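Local coordinates for Lactamase_B domain-containing protein (Pontibacter korlensis, PDB 6XFR) that probably hydrolyses beta-lactam antibiotics to substituted beta-amino acids, as a zinc-dependent metallo-beta-lactamase of subclass B1, at residues Glu101-Leu106 with Thr142-Val147; Gln153-Gly158 with Ala195-Pro200; Trp18-Tyr23 with Gly35-Thr40; Val147-Gln152 with Gln190-Ala195. All coordinates share one frame; numbering follows the deposited sequence.

Contact 1 (Glu101-Leu106 with Thr142-Val147); sequences ELTAIL and TADNVV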
loop_
_atom_site.group_PDB
_atom_site.type_symbol
_atom_site.label_atom_id
_atom_site.label_comp_id
_atom_site.label_asym_id
_atom_site.label_seq_id
_atom_site.Cartn_x
_atom_site.Cartn_y
_atom_site.Cartn_z
ATOM N N GLU B 101 -27.453 7.623 10.379
ATOM C CA GLU B 101 -28.325 8.063 11.464
ATOM C C GLU B 101 -27.772 7.629 12.808
ATOM O O GLU B 101 -27.679 8.433 13.737
ATOM C CB GLU B 101 -29.739 7.501 11.291
ATOM C CG GLU B 101 -30.801 8.525 11.102
ATOM C CD GLU B 101 -32.223 7.932 11.149
ATOM O OE1 GLU B 101 -32.592 7.310 12.179
ATOM O OE2 GLU B 101 -32.984 8.106 10.165
ATOM N N LEU B 102 -27.356 6.362 12.924
ATOM C CA LEU B 102 -26.927 5.919 14.242
ATOM C C LEU B 102 -25.546 6.454 14.594
ATOM O O LEU B 102 -25.268 6.695 15.775
ATOM C CB LEU B 102 -26.946 4.394 14.361
ATOM C CG LEU B 102 -26.375 3.946 15.714
ATOM C CD1 LEU B 102 -27.089 4.627 16.869
ATOM C CD2 LEU B 102 -26.455 2.443 15.896
ATOM N N THR B 103 -24.690 6.720 13.604
ATOM C CA THR B 103 -23.463 7.411 13.952
ATOM C C THR B 103 -23.782 8.765 14.577
ATOM O O THR B 103 -23.188 9.142 15.596
ATOM C CB THR B 103 -22.567 7.588 12.724
ATOM O OG1 THR B 103 -21.963 6.331 12.343
ATOM C CG2 THR B 103 -21.474 8.605 13.021
ATOM N N ALA B 104 -24.791 9.470 14.048
ATOM C CA ALA B 104 -25.194 10.739 14.646
ATOM C C ALA B 104 -25.736 10.535 16.059
ATOM O O ALA B 104 -25.501 11.356 16.957
ATOM C CB ALA B 104 -26.212 11.431 13.746
ATOM N N ILE B 105 -26.479 9.445 16.273
ATOM C CA ILE B 105 -27.028 9.166 17.593
ATOM C C ILE B 105 -25.902 8.929 18.596
ATOM O O ILE B 105 -25.873 9.542 19.677
ATOM C CB ILE B 105 -28.002 7.969 17.537
ATOM C CG1 ILE B 105 -29.194 8.257 16.599
ATOM C CG2 ILE B 105 -28.524 7.620 18.961
ATOM C CD1 ILE B 105 -30.153 7.051 16.371
ATOM N N LEU B 106 -24.940 8.056 18.241
ATOM C CA LEU B 106 -23.856 7.713 19.166
ATOM C C LEU B 106 -22.944 8.909 19.428
ATOM O O LEU B 106 -22.446 9.085 20.546
ATOM C CB LEU B 106 -23.064 6.528 18.624
ATOM C CG LEU B 106 -23.867 5.232 18.569
ATOM C CD1 LEU B 106 -23.204 4.154 17.695
ATOM C CD2 LEU B 106 -24.087 4.766 19.970
ATOM N N THR B 142 -17.584 -1.014 16.120
ATOM C CA THR B 142 -18.610 -0.258 16.802
ATOM C C THR B 142 -19.953 -0.705 16.251
ATOM O O THR B 142 -20.021 -1.408 15.240
ATOM C CB THR B 142 -18.445 1.254 16.618
ATOM O OG1 THR B 142 -18.408 1.565 15.222
ATOM C CG2 THR B 142 -17.197 1.745 17.304
ATOM N N ALA B 143 -21.036 -0.289 16.925
ATOM C CA ALA B 143 -22.365 -0.655 16.460
ATOM C C ALA B 143 -22.692 -0.004 15.121
ATOM O O ALA B 143 -23.592 -0.467 14.419
ATOM C CB ALA B 143 -23.397 -0.264 17.506
ATOM N N ASP B 144 -21.963 1.037 14.739
ATOM C CA ASP B 144 -22.345 1.866 13.608
ATOM C C ASP B 144 -21.330 1.897 12.461
ATOM O O ASP B 144 -21.577 2.590 11.470
ATOM C CB ASP B 144 -22.597 3.309 14.094
ATOM C CG ASP B 144 -21.294 4.001 14.585
ATOM O OD1 ASP B 144 -20.490 3.355 15.331
ATOM O OD2 ASP B 144 -21.071 5.176 14.199
ATOM N N ASN B 145 -20.225 1.148 12.534
ATOM C CA ASN B 145 -19.160 1.308 11.542
ATOM C C ASN B 145 -19.667 1.079 10.116
ATOM O O ASN B 145 -20.346 0.086 9.839
ATOM C CB ASN B 145 -17.995 0.347 11.819
ATOM C CG ASN B 145 -18.430 -1.067 12.175
ATOM O OD1 ASN B 145 -18.398 -1.448 13.331
ATOM N ND2 ASN B 145 -18.892 -1.817 11.195
ATOM N N VAL B 146 -19.307 1.978 9.191
ATOM C CA VAL B 146 -19.641 1.800 7.775
ATOM C C VAL B 146 -18.366 1.726 6.946
ATOM O O VAL B 146 -17.315 2.254 7.316
ATOM C CB VAL B 146 -20.563 2.904 7.198
ATOM C CG1 VAL B 146 -21.970 2.693 7.634
ATOM C CG2 VAL B 146 -20.068 4.304 7.538
ATOM N N VAL B 147 -18.484 1.098 5.783
ATOM C CA VAL B 147 -17.389 1.089 4.828
ATOM C C VAL B 147 -17.779 1.964 3.634
ATOM O O VAL B 147 -18.930 2.385 3.480
ATOM C CB VAL B 147 -16.989 -0.344 4.390
ATOM C CG1 VAL B 147 -16.721 -1.237 5.575
ATOM C CG2 VAL B 147 -18.014 -0.984 3.442
#

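Contact 2 (Gln153-Gly158 with Ala195-Pro200); sequences QKILFG and AKVVVP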
loop_
_atom_site.group_PDB
_atom_site.type_symbol
_atom_site.label_atom_id
_atom_site.label_comp_id
_atom_site.label_asym_id
_atom_site.label_seq_id
_atom_site.Cartn_x
_atom_site.Cartn_y
_atom_site.Cartn_z
ATOM N N GLN B 153 -12.295 2.513 -9.042
ATOM C CA GLN B 153 -10.936 2.139 -8.691
ATOM C C GLN B 153 -10.863 0.798 -7.962
ATOM O O GLN B 153 -9.758 0.272 -7.775
ATOM C CB GLN B 153 -10.299 3.245 -7.831
ATOM C CG GLN B 153 -10.116 4.576 -8.524
ATOM C CD GLN B 153 -11.314 5.525 -8.339
ATOM O OE1 GLN B 153 -12.446 5.081 -8.145
ATOM N NE2 GLN B 153 -11.061 6.837 -8.412
ATOM N N LYS B 154 -12.016 0.216 -7.613
ATOM C CA LYS B 154 -12.135 -1.010 -6.809
ATOM C C LYS B 154 -11.312 -0.933 -5.519
ATOM O O LYS B 154 -10.556 -1.843 -5.165
ATOM C CB LYS B 154 -11.760 -2.243 -7.636
ATOM C CG LYS B 154 -12.483 -2.316 -8.969
ATOM C CD LYS B 154 -13.033 -3.700 -9.215
ATOM C CE LYS B 154 -13.953 -3.702 -10.399
ATOM N NZ LYS B 154 -13.195 -4.216 -11.577
ATOM N N ILE B 155 -11.520 0.149 -4.780
ATOM C CA ILE B 155 -10.847 0.415 -3.520
ATOM C C ILE B 155 -11.886 0.358 -2.402
ATOM O O ILE B 155 -12.895 1.077 -2.444
ATOM C CB ILE B 155 -10.167 1.791 -3.553
ATOM C CG1 ILE B 155 -9.027 1.812 -4.576
ATOM C CG2 ILE B 155 -9.670 2.175 -2.149
ATOM C CD1 ILE B 155 -8.111 3.048 -4.488
ATOM N N LEU B 156 -11.637 -0.475 -1.397
ATOM C CA LEU B 156 -12.549 -0.617 -0.269
ATOM C C LEU B 156 -11.889 -0.072 0.993
ATOM O O LEU B 156 -10.851 -0.578 1.426
ATOM C CB LEU B 156 -12.949 -2.072 -0.066
ATOM C CG LEU B 156 -13.685 -2.276 1.253
ATOM C CD1 LEU B 156 -15.081 -1.679 1.181
ATOM C CD2 LEU B 156 -13.709 -3.786 1.640
ATOM N N PHE B 157 -12.475 0.969 1.560
ATOM C CA PHE B 157 -12.048 1.528 2.843
ATOM C C PHE B 157 -12.888 0.925 3.965
ATOM O O PHE B 157 -14.116 1.103 3.987
ATOM C CB PHE B 157 -12.193 3.041 2.871
ATOM C CG PHE B 157 -11.780 3.634 4.154
ATOM C CD1 PHE B 157 -10.427 3.767 4.458
ATOM C CD2 PHE B 157 -12.717 4.056 5.066
ATOM C CE1 PHE B 157 -10.005 4.312 5.663
ATOM C CE2 PHE B 157 -12.303 4.605 6.281
ATOM C CZ PHE B 157 -10.930 4.738 6.569
ATOM N N GLY B 158 -12.234 0.167 4.846
ATOM C CA GLY B 158 -12.866 -0.565 5.926
ATOM C C GLY B 158 -12.711 0.016 7.313
ATOM O O GLY B 158 -13.197 -0.590 8.267
ATOM N N ALA B 195 -12.643 -6.392 -5.107
ATOM C CA ALA B 195 -11.880 -5.289 -4.530
ATOM C C ALA B 195 -10.368 -5.510 -4.680
ATOM O O ALA B 195 -9.845 -6.589 -4.388
ATOM C CB ALA B 195 -12.248 -5.122 -3.063
ATOM N N LYS B 196 -9.657 -4.475 -5.109
ATOM C CA LYS B 196 -8.218 -4.607 -5.316
ATOM C C LYS B 196 -7.412 -4.147 -4.115
ATOM O O LYS B 196 -6.414 -4.774 -3.765
ATOM C CB LYS B 196 -7.781 -3.816 -6.546
ATOM C CG LYS B 196 -8.369 -4.280 -7.849
ATOM C CD LYS B 196 -7.519 -3.815 -8.993
ATOM C CE LYS B 196 -7.878 -2.443 -9.515
ATOM N NZ LYS B 196 -6.848 -1.988 -10.517
ATOM N N VAL B 197 -7.812 -3.058 -3.476
ATOM C CA VAL B 197 -7.154 -2.529 -2.284
ATOM C C VAL B 197 -8.190 -2.480 -1.167
ATOM O O VAL B 197 -9.351 -2.118 -1.413
ATOM C CB VAL B 197 -6.560 -1.115 -2.492
ATOM C CG1 VAL B 197 -5.638 -0.739 -1.330
ATOM C CG2 VAL B 197 -5.855 -0.985 -3.811
ATOM N N VAL B 198 -7.770 -2.865 0.046
ATOM C CA VAL B 198 -8.574 -2.753 1.267
ATOM C C VAL B 198 -7.802 -1.920 2.286
ATOM O O VAL B 198 -6.674 -2.280 2.655
ATOM C CB VAL B 198 -8.914 -4.133 1.833
ATOM C CG1 VAL B 198 -9.632 -4.005 3.204
ATOM C CG2 VAL B 198 -9.723 -4.930 0.786
ATOM N N VAL B 199 -8.377 -0.804 2.716
ATOM C CA VAL B 199 -7.635 0.138 3.564
ATOM C C VAL B 199 -8.142 0.004 4.996
ATOM O O VAL B 199 -9.308 0.316 5.265
ATOM C CB VAL B 199 -7.736 1.580 3.073
ATOM C CG1 VAL B 199 -6.723 2.407 3.852
ATOM C CG2 VAL B 199 -7.467 1.646 1.579
ATOM N N PRO B 200 -7.317 -0.447 5.925
ATOM C CA PRO B 200 -7.683 -0.444 7.341
ATOM C C PRO B 200 -7.367 0.908 7.971
ATOM O O PRO B 200 -6.790 1.805 7.358
ATOM C CB PRO B 200 -6.784 -1.534 7.925
ATOM C CG PRO B 200 -5.532 -1.410 7.109
ATOM C CD PRO B 200 -5.977 -1.003 5.698
#

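Contact 3 (Trp18-Tyr23 with Gly35-Thr40); sequences WIHTSY and GLIVST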
loop_
_atom_site.group_PDB
_atom_site.type_symbol
_atom_site.label_atom_id
_atom_site.label_comp_id
_atom_site.label_asym_id
_atom_site.label_seq_id
_atom_site.Cartn_x
_atom_site.Cartn_y
_atom_site.Cartn_z
ATOM N N TRP B 18 -5.951 9.501 -2.355
ATOM C CA TRP B 18 -4.892 9.612 -1.373
ATOM C C TRP B 18 -5.315 8.947 -0.073
ATOM O O TRP B 18 -6.499 8.806 0.216
ATOM C CB TRP B 18 -4.552 11.068 -1.084
ATOM C CG TRP B 18 -3.840 11.814 -2.188
ATOM C CD1 TRP B 18 -2.500 12.115 -2.249
ATOM C CD2 TRP B 18 -4.434 12.419 -3.352
ATOM N NE1 TRP B 18 -2.227 12.853 -3.380
ATOM C CE2 TRP B 18 -3.393 13.056 -4.073
ATOM C CE3 TRP B 18 -5.737 12.473 -3.864
ATOM C CZ2 TRP B 18 -3.618 13.725 -5.288
ATOM C CZ3 TRP B 18 -5.951 13.152 -5.075
ATOM C CH2 TRP B 18 -4.892 13.758 -5.767
ATOM N N ILE B 19 -4.332 8.571 0.737
ATOM C CA ILE B 19 -4.569 8.157 2.108
ATOM C C ILE B 19 -3.924 9.200 2.995
ATOM O O ILE B 19 -2.732 9.482 2.841
ATOM C CB ILE B 19 -4.005 6.764 2.412
ATOM C CG1 ILE B 19 -4.833 5.690 1.688
ATOM C CG2 ILE B 19 -4.025 6.506 3.905
ATOM C CD1 ILE B 19 -4.088 4.386 1.496
ATOM N N HIS B 20 -4.718 9.810 3.878
ATOM C CA HIS B 20 -4.174 10.673 4.909
ATOM C C HIS B 20 -3.975 9.843 6.165
ATOM O O HIS B 20 -4.778 8.942 6.458
ATOM C CB HIS B 20 -5.071 11.902 5.173
ATOM C CG HIS B 20 -6.472 11.598 5.641
ATOM N ND1 HIS B 20 -6.788 11.384 6.970
ATOM C CD2 HIS B 20 -7.648 11.546 4.963
ATOM C CE1 HIS B 20 -8.088 11.164 7.078
ATOM N NE2 HIS B 20 -8.636 11.258 5.880
ATOM N N THR B 21 -2.865 10.105 6.871
ATOM C CA THR B 21 -2.512 9.341 8.065
ATOM C C THR B 21 -2.217 10.327 9.178
ATOM O O THR B 21 -1.347 11.192 9.040
ATOM C CB THR B 21 -1.327 8.376 7.858
ATOM O OG1 THR B 21 -1.670 7.389 6.881
ATOM C CG2 THR B 21 -1.014 7.634 9.158
ATOM N N SER B 22 -2.974 10.205 10.261
ATOM C CA SER B 22 -2.790 10.961 11.490
ATOM C C SER B 22 -1.974 10.116 12.459
ATOM O O SER B 22 -2.053 8.884 12.458
ATOM C CB SER B 22 -4.154 11.300 12.122
ATOM O OG SER B 22 -4.816 12.400 11.518
ATOM N N TYR B 23 -1.208 10.775 13.309
ATOM C CA TYR B 23 -0.417 10.022 14.263
ATOM C C TYR B 23 -0.773 10.453 15.673
ATOM O O TYR B 23 -1.195 11.588 15.913
ATOM C CB TYR B 23 1.106 10.166 13.999
ATOM C CG TYR B 23 1.522 9.638 12.636
ATOM C CD1 TYR B 23 1.823 10.511 11.596
ATOM C CD2 TYR B 23 1.560 8.275 12.373
ATOM C CE1 TYR B 23 2.172 10.047 10.335
ATOM C CE2 TYR B 23 1.903 7.796 11.113
ATOM C CZ TYR B 23 2.213 8.688 10.094
ATOM O OH TYR B 23 2.578 8.225 8.841
ATOM N N GLY B 35 -7.359 7.828 6.664
ATOM C CA GLY B 35 -8.563 8.159 5.928
ATOM C C GLY B 35 -8.232 8.245 4.447
ATOM O O GLY B 35 -7.087 8.042 4.040
ATOM N N LEU B 36 -9.249 8.575 3.654
ATOM C CA LEU B 36 -9.078 8.798 2.221
ATOM C C LEU B 36 -9.369 10.247 1.864
ATOM O O LEU B 36 -10.209 10.914 2.486
ATOM C CB LEU B 36 -10.013 7.934 1.386
ATOM C CG LEU B 36 -9.788 6.443 1.280
ATOM C CD1 LEU B 36 -10.714 5.874 0.183
ATOM C CD2 LEU B 36 -8.332 6.185 0.974
ATOM N N ILE B 37 -8.668 10.714 0.836
ATOM C CA ILE B 37 -9.053 11.897 0.072
ATOM C C ILE B 37 -9.274 11.432 -1.353
ATOM O O ILE B 37 -8.488 10.637 -1.871
ATOM C CB ILE B 37 -7.986 13.003 0.112
ATOM C CG1 ILE B 37 -7.300 13.055 1.475
ATOM C CG2 ILE B 37 -8.596 14.340 -0.306
ATOM C CD1 ILE B 37 -6.142 13.986 1.514
ATOM N N VAL B 38 -10.379 11.855 -1.946
ATOM C CA VAL B 38 -10.683 11.583 -3.344
ATOM C C VAL B 38 -10.882 12.895 -4.089
ATOM O O VAL B 38 -11.693 13.739 -3.684
ATOM C CB VAL B 38 -11.885 10.638 -3.481
ATOM C CG1 VAL B 38 -12.114 10.310 -4.945
ATOM C CG2 VAL B 38 -11.549 9.363 -2.725
ATOM N N SER B 39 -10.133 13.054 -5.175
ATOM C CA SER B 39 -10.209 14.239 -6.016
ATOM C C SER B 39 -11.170 13.976 -7.164
ATOM O O SER B 39 -11.148 12.896 -7.757
ATOM C CB SER B 39 -8.823 14.622 -6.547
ATOM O OG SER B 39 -8.861 15.918 -7.128
ATOM N N THR B 40 -12.054 14.932 -7.433
ATOM C CA THR B 40 -13.025 14.806 -8.517
ATOM C C THR B 40 -12.934 16.060 -9.359
ATOM O O THR B 40 -12.202 16.999 -9.031
ATOM C CB THR B 40 -14.482 14.570 -8.035
ATOM O OG1 THR B 40 -15.101 15.811 -7.707
ATOM C CG2 THR B 40 -14.533 13.673 -6.803
#

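Contact 4 (Val147-Gln152 with Gln190-Ala195); sequences VVYLPQ and QRYPKA. With EPE (4-(2-hydroxyethyl)-1-piperazine ethanesulfonic acid), chain M.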
loop_
_atom_site.group_PDB
_atom_site.type_symbol
_atom_site.label_atom_id
_atom_site.label_comp_id
_atom_site.label_asym_id
_atom_site.label_seq_id
_atom_site.Cartn_x
_atom_site.Cartn_y
_atom_site.Cartn_z
ATOM N N VAL B 147 -18.484 1.098 5.783
ATOM C CA VAL B 147 -17.389 1.089 4.828
ATOM C C VAL B 147 -17.779 1.964 3.634
ATOM O O VAL B 147 -18.930 2.385 3.480
ATOM C CB VAL B 147 -16.989 -0.344 4.390
ATOM C CG1 VAL B 147 -16.721 -1.237 5.575
ATOM C CG2 VAL B 147 -18.014 -0.984 3.442
ATOM N N VAL B 148 -16.774 2.298 2.826
ATOM C CA VAL B 148 -16.908 3.117 1.622
ATOM C C VAL B 148 -16.198 2.382 0.500
ATOM O O VAL B 148 -15.054 1.955 0.670
ATOM C CB VAL B 148 -16.300 4.526 1.792
ATOM C CG1 VAL B 148 -16.443 5.324 0.530
ATOM C CG2 VAL B 148 -16.930 5.239 2.967
ATOM N N TYR B 149 -16.870 2.215 -0.626
ATOM C CA TYR B 149 -16.310 1.514 -1.761
ATOM C C TYR B 149 -16.278 2.478 -2.925
ATOM O O TYR B 149 -17.222 3.255 -3.118
ATOM C CB TYR B 149 -17.101 0.257 -2.133
ATOM C CG TYR B 149 -16.413 -0.648 -3.177
ATOM C CD1 TYR B 149 -15.119 -1.187 -2.947
ATOM C CD2 TYR B 149 -17.063 -0.979 -4.388
ATOM C CE1 TYR B 149 -14.501 -2.016 -3.878
ATOM C CE2 TYR B 149 -16.448 -1.823 -5.323
ATOM C CZ TYR B 149 -15.166 -2.325 -5.051
ATOM O OH TYR B 149 -14.567 -3.128 -5.967
ATOM N N LEU B 150 -15.134 2.501 -3.623
ATOM C CA LEU B 150 -15.010 3.131 -4.927
ATOM C C LEU B 150 -15.093 2.012 -5.963
ATOM O O LEU B 150 -14.114 1.260 -6.129
ATOM C CB LEU B 150 -13.684 3.895 -5.045
ATOM C CG LEU B 150 -13.182 4.731 -3.851
ATOM C CD1 LEU B 150 -12.034 5.664 -4.196
ATOM C CD2 LEU B 150 -14.316 5.545 -3.274
ATOM N N PRO B 151 -16.245 1.802 -6.625
ATOM C CA PRO B 151 -16.340 0.716 -7.619
ATOM C C PRO B 151 -15.505 0.933 -8.889
ATOM O O PRO B 151 -15.208 -0.050 -9.585
ATOM C CB PRO B 151 -17.849 0.661 -7.941
ATOM C CG PRO B 151 -18.409 1.980 -7.510
ATOM C CD PRO B 151 -17.571 2.400 -6.349
ATOM N N GLN B 152 -15.151 2.177 -9.238
ATOM C CA GLN B 152 -14.322 2.389 -10.421
ATOM C C GLN B 152 -12.860 2.018 -10.134
ATOM O O GLN B 152 -12.261 1.228 -10.862
ATOM C CB GLN B 152 -14.455 3.842 -10.917
ATOM C CG GLN B 152 -15.923 4.279 -11.242
ATOM C CD GLN B 152 -16.214 5.822 -11.158
ATOM O OE1 GLN B 152 -15.962 6.478 -10.139
ATOM N NE2 GLN B 152 -16.794 6.373 -12.235
ATOM N N GLN B 190 -18.520 -10.849 0.603
ATOM C CA GLN B 190 -19.477 -11.261 -0.411
ATOM C C GLN B 190 -19.954 -10.109 -1.284
ATOM O O GLN B 190 -20.309 -10.339 -2.446
ATOM C CB GLN B 190 -20.691 -11.941 0.257
ATOM C CG GLN B 190 -21.090 -13.278 -0.408
ATOM C CD GLN B 190 -19.948 -14.322 -0.402
ATOM O OE1 GLN B 190 -19.384 -14.658 0.650
ATOM N NE2 GLN B 190 -19.588 -14.806 -1.592
ATOM N N ARG B 191 -19.834 -8.869 -0.810
ATOM C CA ARG B 191 -20.312 -7.712 -1.550
ATOM C C ARG B 191 -19.267 -7.077 -2.460
ATOM O O ARG B 191 -19.639 -6.467 -3.470
ATOM C CB ARG B 191 -20.845 -6.680 -0.563
ATOM C CG ARG B 191 -21.412 -5.450 -1.175
ATOM C CD ARG B 191 -21.976 -4.544 -0.120
ATOM N NE ARG B 191 -22.833 -3.532 -0.717
ATOM C CZ ARG B 191 -24.139 -3.675 -0.921
ATOM N NH1 ARG B 191 -24.775 -4.794 -0.565
ATOM N NH2 ARG B 191 -24.807 -2.693 -1.490
ATOM N N TYR B 192 -17.980 -7.194 -2.136
ATOM C CA TYR B 192 -16.901 -6.626 -2.956
ATOM C C TYR B 192 -15.926 -7.719 -3.393
ATOM O O TYR B 192 -14.736 -7.663 -3.080
ATOM C CB TYR B 192 -16.170 -5.511 -2.209
ATOM C CG TYR B 192 -17.136 -4.513 -1.640
ATOM C CD1 TYR B 192 -17.701 -3.538 -2.454
ATOM C CD2 TYR B 192 -17.550 -4.590 -0.304
ATOM C CE1 TYR B 192 -18.605 -2.644 -1.955
ATOM C CE2 TYR B 192 -18.471 -3.687 0.213
ATOM C CZ TYR B 192 -18.997 -2.723 -0.628
ATOM O OH TYR B 192 -19.915 -1.818 -0.173
ATOM N N PRO B 193 -16.402 -8.739 -4.111
ATOM C CA PRO B 193 -15.511 -9.852 -4.464
ATOM C C PRO B 193 -14.329 -9.450 -5.341
ATOM O O PRO B 193 -13.345 -10.195 -5.380
ATOM C CB PRO B 193 -16.447 -10.832 -5.179
ATOM C CG PRO B 193 -17.558 -10.009 -5.650
ATOM C CD PRO B 193 -17.762 -8.968 -4.614
ATOM N N LYS B 194 -14.399 -8.324 -6.063
ATOM C CA LYS B 194 -13.322 -7.870 -6.940
ATOM C C LYS B 194 -12.660 -6.593 -6.424
ATOM O O LYS B 194 -12.174 -5.783 -7.212
ATOM C CB LYS B 194 -13.825 -7.671 -8.373
ATOM C CG LYS B 194 -14.282 -9.000 -8.996
ATOM C CD LYS B 194 -13.411 -9.609 -10.128
ATOM C CE LYS B 194 -14.135 -10.743 -10.871
ATOM N NZ LYS B 194 -14.753 -10.568 -12.181
ATOM N N ALA B 195 -12.643 -6.392 -5.107
ATOM C CA ALA B 195 -11.880 -5.289 -4.530
ATOM C C ALA B 195 -10.368 -5.510 -4.680
ATOM O O ALA B 195 -9.845 -6.589 -4.388
ATOM C CB ALA B 195 -12.248 -5.122 -3.063
HETATM N N1 EPE M . -20.664 -3.575 -6.546
HETATM C C2 EPE M . -20.868 -3.428 -5.092
HETATM C C3 EPE M . -22.319 -3.116 -4.736
HETATM N N4 EPE M . -22.870 -2.046 -5.546
HETATM C C5 EPE M . -22.516 -2.037 -6.961
HETATM C C6 EPE M . -21.045 -2.334 -7.230
HETATM C C7 EPE M . -24.151 -1.461 -5.154
HETATM C C8 EPE M . -24.303 -0.019 -5.640
HETATM O O8 EPE M . -25.623 0.473 -5.483
HETATM C C9 EPE M . -19.224 -3.777 -6.726
HETATM C C10 EPE M . -18.857 -5.188 -7.176
HETATM S S EPE M . -17.061 -5.445 -7.227
HETATM O O1S EPE M . -16.279 -4.250 -7.625
HETATM O O2S EPE M . -16.823 -6.483 -8.226
HETATM O O3S EPE M . -16.646 -5.943 -5.919
#

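Contact 1 (Glu101-Leu106 with Thr142-Val147)
With chi1 at 67°, Asp-144 CG sits between its own backbone N and carbonyl carbon, and the carboxylate meets Thr-103, whose OG1 lies beside its own backbone N (chi1 -73°). Thr-103 OG1 donates a hydrogen bond to Asp-144 OD2. The modelled length is very short and doubtful at this resolution. The two side chains cross at about a right angle. Asp-144 OD1 takes a second hydrogen bond, 2.7 Å from Thr-142 OG1, which comes from above the carboxylate plane. A hydroxyl meets each carboxylate oxygen. Leu-106 packs beside it, with CD1 3.7 Å from Asp-144 CG. Leu-102 CG lies 4.2 Å from Asp-144 CB. The Asp-144 side chain also comes to about 3 Å, nearest atoms, from that of the zinc ligand His-78, a position consistent with a second-shell role. The contact joins the start of helix 101-109, which follows strand 98-100, to the loop that leads from strand 130-135 into strand 147-150.

Contact 2 (Gln153-Gly158 with Ala195-Pro200)
Strands 155-158 and 197-200 run parallel, their axes 4.6 Å apart at 19°, with Ile-155, Leu-156 and Phe-157 paired to Val-197, Val-198 and Val-199. Leu-156 uses both backbone polar atoms: its N donates to Val-197 O at 2.8 Å, and its O accepts from Val-199 N. Gly-158 N bonds to Val-199 O at 3.0 Å. At the other end, Lys-154 O receives Lys-196 N at 2.8 Å and, weakly, Val-197 N. On one face, Phe-157 has CG anti to its backbone N (chi1 180°), and ring atom CD1 lies 3.7 Å from Val-199 CB. Ile-155 packs beside it on Val-197 and Val-199. Helix 181-191 connects the two strands in a beta-alpha-beta crossover, part of the alpha-beta-beta-alpha sandwich of metallo-beta-lactamases. The opposite face carries Leu-156, whose CD2 is 4.2 Å from Val-198 CG2. Helix 209-217 packs on Val-198 there through Leu-210. Lys-154 and Ile-155 both face Leu-150, a G1 beta bulge. Lys-196 lays its CG 4.0 Å from Lys-154 CB and also packs on Gln-208 of the second subunit.

Contact 3 (Trp18-Tyr23 with Gly35-Thr40)
The imidazole of His-20 lies over Gly-35 in a CH-pi contact. Gly-35 CA is 3.4 Å from the centroid of the His-20 ring and 26° off the ring normal. The ring gets there because chi1 of 61° sets CG between the backbone N and the carbonyl carbon. Gly-35 has no side chain, and the ring occupies that side of the strand. Ile-37 comes to the ring edge, with its CG1 3.8 Å from His-20 CD2. His-20 NE2 makes weak hydrogen bonds to the carbonyls of Ile-47 and Asp-48. Trp-18 is on the same face. Ser-39 CB approaches the edge of the indole, 3.5 Å from Trp-18 CZ3, while Trp-62 of helix 53-67 meets the indole edge-to-face. On the other face Ile-19 CG1 touches Leu-36 CD2 at 3.6 Å. The backbones are joined at two hydrogen-bonded pairs. Trp-18 N bonds Ile-37 O at 2.8 Å, nearly straight at 175°, and Ile-37 N returns a bond to Trp-18 O. His-20 and Gly-35 also exchange two bonds, and the one from His-20 N to Gly-35 O is clearly bent. Ile-19 with Leu-36 is the non-hydrogen-bonded pair between them. Ser-39 OG is bonded to Gln-69. This is the antiparallel beta hairpin of strands 17-25 and 30-40, within the N-terminal sheet of the metallo-beta-lactamase fold.

Contact 4 (Val147-Gln152 with Gln190-Ala195)
Tyr-149 and Tyr-192 bury most of the surface here. Tyr-192 CD1 lies over the centre of the Tyr-149 ring. The ring centroids are 4.3 Å apart and the planes meet at 47°, an oblique aromatic pair. The side chains run alongside each other, pointing opposite ways. Tyr-149 CG, anti to its backbone N (chi1 -170°), swings the ring across to the turn at 192-195. Val-147 of the strand packs on Tyr-192, with its CG2 4.2 Å from Tyr-192 CE2. Ala-195 adds its CB at 3.9 Å from Tyr-149 CE1. The tyrosines also border a bound HEPES buffer molecule. Tyr-149 OH donates to its sulfonate O1S at 2.6 Å, and O1S lies near the plane of the ring at its edge. Lys-194 N donates to sulfonate O3S at 3.3 Å, with an angle of 162°. The buffer is also hydrogen-bonded to Thr-124 OG1. Tyr-192 to Ala-195 form a type I beta turn, closed by a bond from Ala-195 N to Tyr-192 O. This turn follows the end of helix 181-191 and leads towards strand 197-200. Strand 147-150, which carries Tyr-149, lies between strands 130-135 and 155-159, and Tyr-192 also touches Tyr-135 and Leu-156 of those two neighbours.

Overall arrangement
Contacts 2 and 4 lie on one sheet, their centres about 7 Å apart. They share Ala-195, and Phe-157 N probably bonds Val-148 O at 2.9 Å. Val-147 belongs to both contact 1 and contact 4, whose centres are about 20 Å apart. Contact 3 is on the other sheet. It meets contact 2 where Phe-157 CE1 lies 4.1 Å from Gly-35 CA, in the sandwich interior. The active site is approached by contact 1, with the Asp-144 side chain about 7 Å from a zinc ion, and by contact 2, with the Pro-200 side chain about 6 Å from that of zinc ligand His-202. Contact 4 holds Pro-151 and Gln-152 of a separate zinc site.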